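PDB 3U3W: transcriptional activator PlcR protein from Bacillus thuringiensis, which activates transcription of virulence genes in response to the quorum-sensing peptide PapR, binding DNA through a helix-turn-helix domain. Local coordinates for residues Val198-Ala203 and Ile235-Tyr240; Val129-Cys134 and Asn168-Lys173; Leu115-Tyr120 and Asn154-Asn159. All blocks are in the same frame, centred on the assembly; numbering follows the deposited sequence.

Interaction 1. Residues Val198-Ala203 and Ile235-Tyr240; sequences VRYNHA and IGQLYY
Gln237 NE2 is held by two partners, an acidic side chain of the bound peptide through a hydrogen bond and the backbone O of Ala233 through a weak one, while the CB of the same residue packs against the phenol end of Tyr200. Gln237 CB lies 3.3 Å from Tyr200 OH and 3.4 Å from Tyr200 CZ, approaching the ring obliquely. The two side chains cross at about a right angle, and the amide plane stands 70° from the ring plane. A bend at the second torsion of Gln237 (chi2 86°) turns the amide away from helix 192-208, so the aliphatic base of the residue serves the helix contact and its polar end serves the peptide. Tyr200 also packs on an acidic side chain of the peptide.

Segments 198-203 and 235-240, on helices 192-208 and 235-248, run in the same general direction, with helix 212-228 between them in the chain, an arrangement that fits the tetratricopeptide-like right-handed array of the C-terminal domain, whose groove holds the peptide. Tyr200 bridges from one helix to the other: a first torsion of 174° swings the ring off the helix opposite the backbone N and extends it toward 235-240. The CA atoms of Tyr200 and Leu238 are the nearest of the two segments, 6.8 Å apart.

Leu238 meets the ring differently from Gln237. Its CD2 lies at the ring edge, near the plane, 3.4 Å from Tyr200 CD1 and 4.0 Å from Tyr200 CB. The same leucine also packs on Ile223 of helix 212-228, and Gln237 reaches Phe267 of helix 253-269. One residue after Tyr200, Asn201 ND2 donates to the peptide backbone.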
loop_
_atom_site.group_PDB
_atom_site.type_symbol
_atom_site.label_atom_id
_atom_site.label_comp_id
_atom_site.label_asym_id
_atom_site.label_seq_id
_atom_site.Cartn_x
_atom_site.Cartn_y
_atom_site.Cartn_z
ATOM N N VAL A 198 -10.246 10.101 -6.594
ATOM C CA VAL A 198 -11.580 10.705 -6.561
ATOM C C VAL A 198 -11.504 12.225 -6.498
ATOM O O VAL A 198 -12.239 12.907 -7.206
ATOM C CB VAL A 198 -12.449 10.216 -5.367
ATOM C CG1 VAL A 198 -13.830 10.882 -5.412
ATOM C CG2 VAL A 198 -12.588 8.714 -5.378
ATOM N N ARG A 199 -10.628 12.767 -5.653
ATOM C CA ARG A 199 -10.494 14.227 -5.590
ATOM C C ARG A 199 -10.049 14.820 -6.919
ATOM O O ARG A 199 -10.462 15.923 -7.296
ATOM C CB ARG A 199 -9.571 14.679 -4.465
ATOM C CG ARG A 199 -10.128 14.397 -3.094
ATOM C CD ARG A 199 -9.316 15.070 -1.992
ATOM N NE ARG A 199 -9.860 14.684 -0.693
ATOM C CZ ARG A 199 -10.864 15.305 -0.080
ATOM N NH1 ARG A 199 -11.440 16.380 -0.631
ATOM N NH2 ARG A 199 -11.296 14.851 1.089
ATOM N N TYR A 200 -9.230 14.072 -7.648
ATOM C CA TYR A 200 -8.752 14.547 -8.936
ATOM C C TYR A 200 -9.878 14.634 -9.959
ATOM O O TYR A 200 -9.967 15.615 -10.707
ATOM C CB TYR A 200 -7.663 13.642 -9.464
ATOM C CG TYR A 200 -7.215 13.969 -10.865
ATOM C CD1 TYR A 200 -6.420 15.082 -11.121
ATOM C CD2 TYR A 200 -7.571 13.158 -11.931
ATOM C CE1 TYR A 200 -5.996 15.375 -12.394
ATOM C CE2 TYR A 200 -7.145 13.435 -13.221
ATOM C CZ TYR A 200 -6.356 14.540 -13.446
ATOM O OH TYR A 200 -5.922 14.807 -14.725
ATOM N N ASN A 201 -10.713 13.597 -9.997
ATOM C CA ASN A 201 -11.798 13.515 -10.966
ATOM C C ASN A 201 -12.811 14.577 -10.604
ATOM O O ASN A 201 -13.279 15.318 -11.457
ATOM C CB ASN A 201 -12.445 12.124 -10.953
ATOM C CG ASN A 201 -11.555 11.035 -11.562
ATOM O OD1 ASN A 201 -10.754 11.294 -12.473
ATOM N ND2 ASN A 201 -11.705 9.799 -11.064
ATOM N N HIS A 202 -13.116 14.651 -9.312
ATOM C CA HIS A 202 -13.959 15.691 -8.737
ATOM C C HIS A 202 -13.450 17.083 -9.123
ATOM O O HIS A 202 -14.234 17.936 -9.537
ATOM C CB HIS A 202 -13.991 15.536 -7.214
ATOM C CG HIS A 202 -14.984 16.417 -6.534
ATOM N ND1 HIS A 202 -15.030 16.568 -5.164
ATOM C CD2 HIS A 202 -15.981 17.185 -7.031
ATOM C CE1 HIS A 202 -16.003 17.405 -4.849
ATOM N NE2 HIS A 202 -16.599 17.791 -5.963
ATOM N N ALA A 203 -12.138 17.301 -9.001
ATOM C CA ALA A 203 -11.552 18.591 -9.365
ATOM C C ALA A 203 -11.789 18.896 -10.832
ATOM O O ALA A 203 -12.119 20.023 -11.172
ATOM C CB ALA A 203 -10.089 18.632 -9.060
ATOM N N ILE A 235 0.155 12.536 -9.284
ATOM C CA ILE A 235 0.747 13.820 -8.893
ATOM C C ILE A 235 1.058 14.714 -10.102
ATOM O O ILE A 235 0.915 15.927 -10.025
ATOM C CB ILE A 235 2.012 13.654 -7.982
ATOM C CG1 ILE A 235 2.382 14.983 -7.333
ATOM C CG2 ILE A 235 3.203 13.118 -8.776
ATOM C CD1 ILE A 235 1.914 15.117 -5.935
ATOM N N GLY A 236 1.487 14.121 -11.211
ATOM C CA GLY A 236 1.677 14.885 -12.438
ATOM C C GLY A 236 0.366 15.529 -12.902
ATOM O O GLY A 236 0.300 16.739 -13.132
ATOM N N GLN A 237 -0.681 14.716 -13.010
ATOM C CA GLN A 237 -1.998 15.191 -13.429
ATOM C C GLN A 237 -2.483 16.314 -12.527
ATOM O O GLN A 237 -3.065 17.272 -13.007
ATOM C CB GLN A 237 -3.021 14.047 -13.451
ATOM C CG GLN A 237 -2.653 12.921 -14.418
ATOM C CD GLN A 237 -1.725 11.879 -13.772
ATOM O OE1 GLN A 237 -0.712 12.227 -13.164
ATOM N NE2 GLN A 237 -2.082 10.600 -13.896
ATOM N N LEU A 238 -2.220 16.186 -11.225
ATOM C CA LEU A 238 -2.643 17.162 -10.220
ATOM C C LEU A 238 -1.967 18.516 -10.409
ATOM O O LEU A 238 -2.639 19.535 -10.430
ATOM C CB LEU A 238 -2.393 16.621 -8.806
ATOM C CG LEU A 238 -3.421 15.542 -8.413
ATOM C CD1 LEU A 238 -3.023 14.767 -7.157
ATOM C CD2 LEU A 238 -4.818 16.162 -8.267
ATOM N N TYR A 239 -0.647 18.526 -10.563
ATOM C CA TYR A 239 0.057 19.754 -10.898
ATOM C C TYR A 239 -0.446 20.396 -12.172
ATOM O O TYR A 239 -0.503 21.612 -12.257
ATOM C CB TYR A 239 1.563 19.528 -11.011
ATOM C CG TYR A 239 2.207 19.440 -9.665
ATOM C CD1 TYR A 239 2.139 20.501 -8.773
ATOM C CD2 TYR A 239 2.848 18.283 -9.265
ATOM C CE1 TYR A 239 2.711 20.417 -7.520
ATOM C CE2 TYR A 239 3.419 18.186 -8.023
ATOM C CZ TYR A 239 3.350 19.257 -7.153
ATOM O OH TYR A 239 3.932 19.140 -5.914
ATOM N N TYR A 240 -0.782 19.576 -13.161
ATOM C CA TYR A 240 -1.307 20.083 -14.412
ATOM C C TYR A 240 -2.653 20.761 -14.111
ATOM O O TYR A 240 -2.866 21.935 -14.437
ATOM C CB TYR A 240 -1.453 18.942 -15.442
ATOM C CG TYR A 240 -2.097 19.384 -16.740
ATOM C CD1 TYR A 240 -1.326 19.884 -17.788
ATOM C CD2 TYR A 240 -3.483 19.323 -16.913
ATOM C CE1 TYR A 240 -1.920 20.311 -18.974
ATOM C CE2 TYR A 240 -4.079 19.739 -18.102
ATOM C CZ TYR A 240 -3.296 20.231 -19.119
ATOM O OH TYR A 240 -3.885 20.646 -20.281
#

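Interaction 2. Residues Val129-Cys134 and Asn168-Lys173; sequences VDYEYC and NGYLKK
Tyr131 and Asn168 meet by stacking: the amide of Asn168 slides along the Tyr131 ring with its plane only 19° from the ring plane, and its CG is 3.6 Å from Tyr131 CG. Asn168 CB adds a CH-pi contact over the same face, 4.1 Å from the ring centroid. Tyr131 CG sits between its backbone N and carbonyl carbon (chi1 83°), a rotamer that lays the opposite face of the ring over Glu132 CB.

Aromatic packing continues to Tyr170, whose ring is oblique to that of Tyr131, with Tyr170 CE2 3.9 Å from Tyr131 CZ. A long hydrogen bond joins Tyr131 OH to Tyr170 OH at 3.3 Å.

Capping organises the start of helix 131-143. Asp130 OD1 accepts from Tyr133 N at 3.0 Å, met from above the carboxylate plane, and more weakly from Glu132 N. Tyr170 is the N-cap residue of helix 171-187 and the centre of an inverse gamma turn.

Asn168 ND2 is bonded to Ile164 O and Tyr124 OH. These two bonds probably fix the amide plane, so a polar group can present a flat surface to an aromatic ring at the edge of the helical array.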
loop_
_atom_site.group_PDB
_atom_site.type_symbol
_atom_site.label_atom_id
_atom_site.label_comp_id
_atom_site.label_asym_id
_atom_site.label_seq_id
_atom_site.Cartn_x
_atom_site.Cartn_y
_atom_site.Cartn_z
ATOM N N VAL A 129 -19.828 1.443 -27.048
ATOM C CA VAL A 129 -21.128 1.567 -26.411
ATOM C C VAL A 129 -21.297 2.992 -25.920
ATOM O O VAL A 129 -20.315 3.688 -25.670
ATOM C CB VAL A 129 -21.321 0.531 -25.286
ATOM C CG1 VAL A 129 -22.432 0.958 -24.390
ATOM C CG2 VAL A 129 -21.632 -0.862 -25.884
ATOM N N ASP A 130 -22.540 3.446 -25.818
ATOM C CA ASP A 130 -22.780 4.844 -25.501
ATOM C C ASP A 130 -22.785 5.054 -23.993
ATOM O O ASP A 130 -23.034 4.119 -23.228
ATOM C CB ASP A 130 -24.068 5.375 -26.180
ATOM C CG ASP A 130 -25.336 4.859 -25.538
ATOM O OD1 ASP A 130 -25.589 5.191 -24.368
ATOM O OD2 ASP A 130 -26.106 4.138 -26.202
ATOM N N TYR A 131 -22.514 6.288 -23.580
ATOM C CA TYR A 131 -22.339 6.614 -22.169
ATOM C C TYR A 131 -23.512 6.159 -21.310
ATOM O O TYR A 131 -23.324 5.766 -20.160
ATOM C CB TYR A 131 -22.108 8.113 -21.979
ATOM C CG TYR A 131 -23.379 8.947 -21.950
ATOM C CD1 TYR A 131 -24.070 9.156 -20.760
ATOM C CD2 TYR A 131 -23.877 9.531 -23.106
ATOM C CE1 TYR A 131 -25.223 9.923 -20.721
ATOM C CE2 TYR A 131 -25.036 10.293 -23.084
ATOM C CZ TYR A 131 -25.707 10.483 -21.889
ATOM O OH TYR A 131 -26.857 11.245 -21.869
ATOM N N GLU A 132 -24.715 6.198 -21.871
ATOM C CA GLU A 132 -25.922 5.886 -21.101
ATOM C C GLU A 132 -26.044 4.402 -20.810
ATOM O O GLU A 132 -26.486 4.001 -19.733
ATOM C CB GLU A 132 -27.172 6.392 -21.825
ATOM C CG GLU A 132 -28.497 5.978 -21.187
ATOM C CD GLU A 132 -29.688 6.763 -21.757
ATOM O OE1 GLU A 132 -29.563 8.003 -21.939
ATOM O OE2 GLU A 132 -30.743 6.141 -22.032
ATOM N N TYR A 133 -25.631 3.586 -21.775
ATOM C CA TYR A 133 -25.720 2.150 -21.618
ATOM C C TYR A 133 -24.634 1.673 -20.649
ATOM O O TYR A 133 -24.873 0.832 -19.779
ATOM C CB TYR A 133 -25.603 1.475 -22.983
ATOM C CG TYR A 133 -25.575 -0.032 -22.930
ATOM C CD1 TYR A 133 -26.752 -0.775 -22.958
ATOM C CD2 TYR A 133 -24.368 -0.715 -22.859
ATOM C CE1 TYR A 133 -26.718 -2.161 -22.922
ATOM C CE2 TYR A 133 -24.322 -2.086 -22.836
ATOM C CZ TYR A 133 -25.496 -2.807 -22.861
ATOM O OH TYR A 133 -25.439 -4.179 -22.818
ATOM N N CYS A 134 -23.441 2.237 -20.790
ATOM C CA CYS A 134 -22.368 1.968 -19.841
ATOM C C CYS A 134 -22.809 2.214 -18.384
ATOM O O CYS A 134 -22.662 1.351 -17.520
ATOM C CB CYS A 134 -21.142 2.807 -20.190
ATOM S SG CYS A 134 -19.681 2.367 -19.262
ATOM N N ASN A 168 -19.915 13.792 -19.926
ATOM C CA ASN A 168 -21.033 13.898 -20.849
ATOM C C ASN A 168 -22.045 14.996 -20.465
ATOM O O ASN A 168 -23.247 14.879 -20.745
ATOM C CB ASN A 168 -21.722 12.533 -21.012
ATOM C CG ASN A 168 -20.836 11.519 -21.707
ATOM O OD1 ASN A 168 -20.849 11.407 -22.937
ATOM N ND2 ASN A 168 -20.048 10.782 -20.926
ATOM N N GLY A 169 -21.563 16.052 -19.812
ATOM C CA GLY A 169 -22.393 17.219 -19.526
ATOM C C GLY A 169 -23.190 17.223 -18.225
ATOM O O GLY A 169 -23.673 18.281 -17.790
ATOM N N TYR A 170 -23.333 16.054 -17.599
ATOM C CA TYR A 170 -24.073 15.931 -16.338
ATOM C C TYR A 170 -23.225 16.277 -15.104
ATOM O O TYR A 170 -23.110 15.482 -14.166
ATOM C CB TYR A 170 -24.660 14.526 -16.219
ATOM C CG TYR A 170 -25.673 14.253 -17.287
ATOM C CD1 TYR A 170 -27.009 14.569 -17.090
ATOM C CD2 TYR A 170 -25.297 13.709 -18.508
ATOM C CE1 TYR A 170 -27.947 14.338 -18.075
ATOM C CE2 TYR A 170 -26.228 13.467 -19.499
ATOM C CZ TYR A 170 -27.554 13.792 -19.277
ATOM O OH TYR A 170 -28.498 13.563 -20.255
ATOM N N LEU A 171 -22.655 17.479 -15.116
ATOM C CA LEU A 171 -21.789 17.953 -14.048
ATOM C C LEU A 171 -22.415 17.840 -12.657
ATOM O O LEU A 171 -21.800 17.317 -11.730
ATOM C CB LEU A 171 -21.324 19.379 -14.330
ATOM C CG LEU A 171 -20.436 19.431 -15.575
ATOM C CD1 LEU A 171 -20.016 20.839 -15.901
ATOM C CD2 LEU A 171 -19.208 18.554 -15.357
ATOM N N LYS A 172 -23.643 18.298 -12.511
ATOM C CA LYS A 172 -24.267 18.247 -11.202
ATOM C C LYS A 172 -24.365 16.808 -10.694
ATOM O O LYS A 172 -24.066 16.518 -9.538
ATOM C CB LYS A 172 -25.644 18.908 -11.222
ATOM C CG LYS A 172 -26.322 18.910 -9.856
ATOM C CD LYS A 172 -27.838 19.038 -9.971
ATOM C CE LYS A 172 -28.437 19.560 -8.671
ATOM N NZ LYS A 172 -27.947 20.943 -8.344
ATOM N N LYS A 173 -24.787 15.897 -11.554
ATOM C CA LYS A 173 -24.927 14.525 -11.116
ATOM C C LYS A 173 -23.547 13.944 -10.772
ATOM O O LYS A 173 -23.399 13.207 -9.799
ATOM C CB LYS A 173 -25.636 13.695 -12.183
ATOM C CG LYS A 173 -26.900 12.989 -11.698
ATOM C CD LYS A 173 -27.637 12.362 -12.884
ATOM C CE LYS A 173 -29.043 11.890 -12.524
ATOM N NZ LYS A 173 -29.814 11.444 -13.736
#

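Interaction 3. Residues Leu115-Tyr120 and Asn154-Asn159; sequences LQWQYY and NLYIEN
Segments 115-120 and 154-159 are helical and run in the same general sense, closest at Trp117 and Ile157, whose CA atoms are 6.7 Å apart. Trp117 spans the distance between them. A chi1 of 156°, near the extended position, carries the indole across to helix 153-167. Ile157 CG1 sits over one face of the indole, 4.0 Å from the centroid of the five-membered ring in a CH-pi contact and 3.7 Å from Trp117 CG. Farther out, the benzo end of the indole meets Tyr156, where Trp117 CH2 is 3.4 Å from Tyr156 CB. The six-membered ring of Trp117 and the Tyr156 ring lie obliquely, their planes 31° apart. On the other face of the indole, within its own helix, Gln118 NE2 lies 3.4 Å above the plane.

Tyr156 leads its hydroxyl away to a hydrogen bond with Asn191 ND2, and its ring meets Phe194 edge-to-face. Asn159 ND2 donates to the backbone of the bound peptide, on which Trp117 also packs. The helix-to-helix join is therefore apolar and dispersive, while polar groups of helix 153-167 are directed to the peptide and to neighbouring helices.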
loop_
_atom_site.group_PDB
_atom_site.type_symbol
_atom_site.label_atom_id
_atom_site.label_comp_id
_atom_site.label_asym_id
_atom_site.label_seq_id
_atom_site.Cartn_x
_atom_site.Cartn_y
_atom_site.Cartn_z
ATOM N N LEU A 115 -14.058 -7.956 -13.804
ATOM C CA LEU A 115 -13.922 -8.074 -15.262
ATOM C C LEU A 115 -14.961 -7.236 -16.028
ATOM O O LEU A 115 -14.627 -6.500 -16.955
ATOM C CB LEU A 115 -14.035 -9.537 -15.688
ATOM C CG LEU A 115 -13.054 -10.561 -15.111
ATOM C CD1 LEU A 115 -13.547 -11.961 -15.446
ATOM C CD2 LEU A 115 -11.609 -10.324 -15.593
ATOM N N GLN A 116 -16.218 -7.370 -15.626
ATOM C CA GLN A 116 -17.328 -6.656 -16.248
ATOM C C GLN A 116 -17.198 -5.140 -16.113
ATOM O O GLN A 116 -17.334 -4.420 -17.104
ATOM C CB GLN A 116 -18.669 -7.141 -15.676
ATOM C CG GLN A 116 -18.960 -8.608 -15.999
ATOM C CD GLN A 116 -20.408 -9.002 -15.764
ATOM O OE1 GLN A 116 -20.870 -9.072 -14.621
ATOM N NE2 GLN A 116 -21.135 -9.263 -16.848
ATOM N N TRP A 117 -16.936 -4.670 -14.890
ATOM C CA TRP A 117 -16.616 -3.263 -14.647
ATOM C C TRP A 117 -15.557 -2.791 -15.643
ATOM O O TRP A 117 -15.792 -1.845 -16.396
ATOM C CB TRP A 117 -16.191 -3.045 -13.173
ATOM C CG TRP A 117 -15.328 -1.841 -12.894
ATOM C CD1 TRP A 117 -15.427 -0.598 -13.460
ATOM C CD2 TRP A 117 -14.214 -1.777 -11.989
ATOM N NE1 TRP A 117 -14.445 0.235 -12.955
ATOM C CE2 TRP A 117 -13.688 -0.470 -12.058
ATOM C CE3 TRP A 117 -13.614 -2.698 -11.127
ATOM C CZ2 TRP A 117 -12.589 -0.071 -11.307
ATOM C CZ3 TRP A 117 -12.526 -2.289 -10.371
ATOM C CH2 TRP A 117 -12.025 -0.993 -10.473
ATOM N N GLN A 118 -14.413 -3.470 -15.687
ATOM C CA GLN A 118 -13.326 -3.036 -16.562
ATOM C C GLN A 118 -13.696 -3.122 -18.051
ATOM O O GLN A 118 -13.265 -2.298 -18.863
ATOM C CB GLN A 118 -12.045 -3.842 -16.292
ATOM C CG GLN A 118 -11.456 -3.615 -14.918
ATOM C CD GLN A 118 -10.768 -2.253 -14.781
ATOM O OE1 GLN A 118 -10.386 -1.622 -15.771
ATOM N NE2 GLN A 118 -10.603 -1.802 -13.545
ATOM N N TYR A 119 -14.487 -4.131 -18.402
ATOM C CA TYR A 119 -14.859 -4.357 -19.792
ATOM C C TYR A 119 -15.776 -3.243 -20.314
ATOM O O TYR A 119 -15.554 -2.705 -21.397
ATOM C CB TYR A 119 -15.475 -5.755 -19.942
ATOM C CG TYR A 119 -16.385 -5.984 -21.140
ATOM C CD1 TYR A 119 -15.875 -6.184 -22.420
ATOM C CD2 TYR A 119 -17.755 -6.063 -20.967
ATOM C CE1 TYR A 119 -16.726 -6.413 -23.504
ATOM C CE2 TYR A 119 -18.602 -6.290 -22.024
ATOM C CZ TYR A 119 -18.091 -6.460 -23.290
ATOM O OH TYR A 119 -18.989 -6.683 -24.322
ATOM N N TYR A 120 -16.772 -2.885 -19.511
ATOM C CA TYR A 120 -17.690 -1.800 -19.835
ATOM C C TYR A 120 -17.004 -0.453 -19.965
ATOM O O TYR A 120 -17.287 0.290 -20.904
ATOM C CB TYR A 120 -18.779 -1.698 -18.778
ATOM C CG TYR A 120 -19.772 -2.820 -18.846
ATOM C CD1 TYR A 120 -20.316 -3.231 -20.063
ATOM C CD2 TYR A 120 -20.171 -3.478 -17.693
ATOM C CE1 TYR A 120 -21.250 -4.271 -20.115
ATOM C CE2 TYR A 120 -21.092 -4.516 -17.732
ATOM C CZ TYR A 120 -21.631 -4.908 -18.939
ATOM O OH TYR A 120 -22.541 -5.943 -18.948
ATOM N N ASN A 154 -17.104 -1.603 -5.177
ATOM C CA ASN A 154 -18.277 -0.775 -5.445
ATOM C C ASN A 154 -17.963 0.722 -5.557
ATOM O O ASN A 154 -18.557 1.425 -6.382
ATOM C CB ASN A 154 -19.366 -0.985 -4.383
ATOM C CG ASN A 154 -19.962 -2.357 -4.434
ATOM O OD1 ASN A 154 -19.917 -3.027 -5.459
ATOM N ND2 ASN A 154 -20.522 -2.797 -3.318
ATOM N N LEU A 155 -17.058 1.212 -4.710
ATOM C CA LEU A 155 -16.660 2.614 -4.775
ATOM C C LEU A 155 -15.939 2.892 -6.091
ATOM O O LEU A 155 -16.149 3.929 -6.714
ATOM C CB LEU A 155 -15.820 3.025 -3.556
ATOM C CG LEU A 155 -16.582 2.920 -2.225
ATOM C CD1 LEU A 155 -15.760 3.420 -1.062
ATOM C CD2 LEU A 155 -17.894 3.675 -2.287
ATOM N N TYR A 156 -15.121 1.944 -6.533
ATOM C CA TYR A 156 -14.430 2.093 -7.809
ATOM C C TYR A 156 -15.429 2.182 -8.978
ATOM O O TYR A 156 -15.254 2.966 -9.911
ATOM C CB TYR A 156 -13.479 0.930 -8.039
ATOM C CG TYR A 156 -12.408 0.753 -6.985
ATOM C CD1 TYR A 156 -11.998 1.816 -6.197
ATOM C CD2 TYR A 156 -11.796 -0.491 -6.789
ATOM C CE1 TYR A 156 -11.004 1.650 -5.226
ATOM C CE2 TYR A 156 -10.819 -0.668 -5.839
ATOM C CZ TYR A 156 -10.420 0.409 -5.054
ATOM O OH TYR A 156 -9.441 0.252 -4.097
ATOM N N ILE A 157 -16.481 1.374 -8.908
ATOM C CA ILE A 157 -17.550 1.409 -9.898
ATOM C C ILE A 157 -18.327 2.752 -9.848
ATOM O O ILE A 157 -18.628 3.353 -10.889
ATOM C CB ILE A 157 -18.466 0.161 -9.748
ATOM C CG1 ILE A 157 -17.669 -1.107 -10.089
ATOM C CG2 ILE A 157 -19.699 0.255 -10.660
ATOM C CD1 ILE A 157 -18.339 -2.406 -9.679
ATOM N N GLU A 158 -18.613 3.238 -8.642
ATOM C CA GLU A 158 -19.227 4.552 -8.504
ATOM C C GLU A 158 -18.371 5.668 -9.082
ATOM O O GLU A 158 -18.899 6.636 -9.644
ATOM C CB GLU A 158 -19.584 4.834 -7.049
ATOM C CG GLU A 158 -20.799 4.042 -6.588
ATOM C CD GLU A 158 -20.952 4.043 -5.083
ATOM O OE1 GLU A 158 -21.307 2.990 -4.508
ATOM O OE2 GLU A 158 -20.718 5.099 -4.472
ATOM N N ASN A 159 -17.053 5.536 -8.952
ATOM C CA ASN A 159 -16.157 6.545 -9.473
ATOM C C ASN A 159 -16.236 6.562 -10.990
ATOM O O ASN A 159 -16.347 7.627 -11.581
ATOM C CB ASN A 159 -14.711 6.343 -8.980
ATOM C CG ASN A 159 -13.709 7.245 -9.714
ATOM O OD1 ASN A 159 -13.542 8.427 -9.403
ATOM N ND2 ASN A 159 -13.071 6.696 -10.710
#

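All three contacts pair helices that are separated in the chain by one intervening helix of the C-terminal domain. Interactions 1 and 3 are buried and rest on a large aromatic residue packed against aliphatic atoms; both border the bound peptide. They meet through Asn201 ND2 and Asn159 OD1, 2.8 Å apart and probably hydrogen-bonded. Interaction 2 is a surface contact between the first turn of helix 131-143 and the loop leading into helix 171-187, where stacking on an amide and a long hydroxyl bond are added to aromatic packing. Helix 153-167, which supplies 154-159 to interaction 3, lies in the chain between the two helices of interaction 2, and interactions 2 and 3 touch where Cys134 SG packs on Tyr120 O.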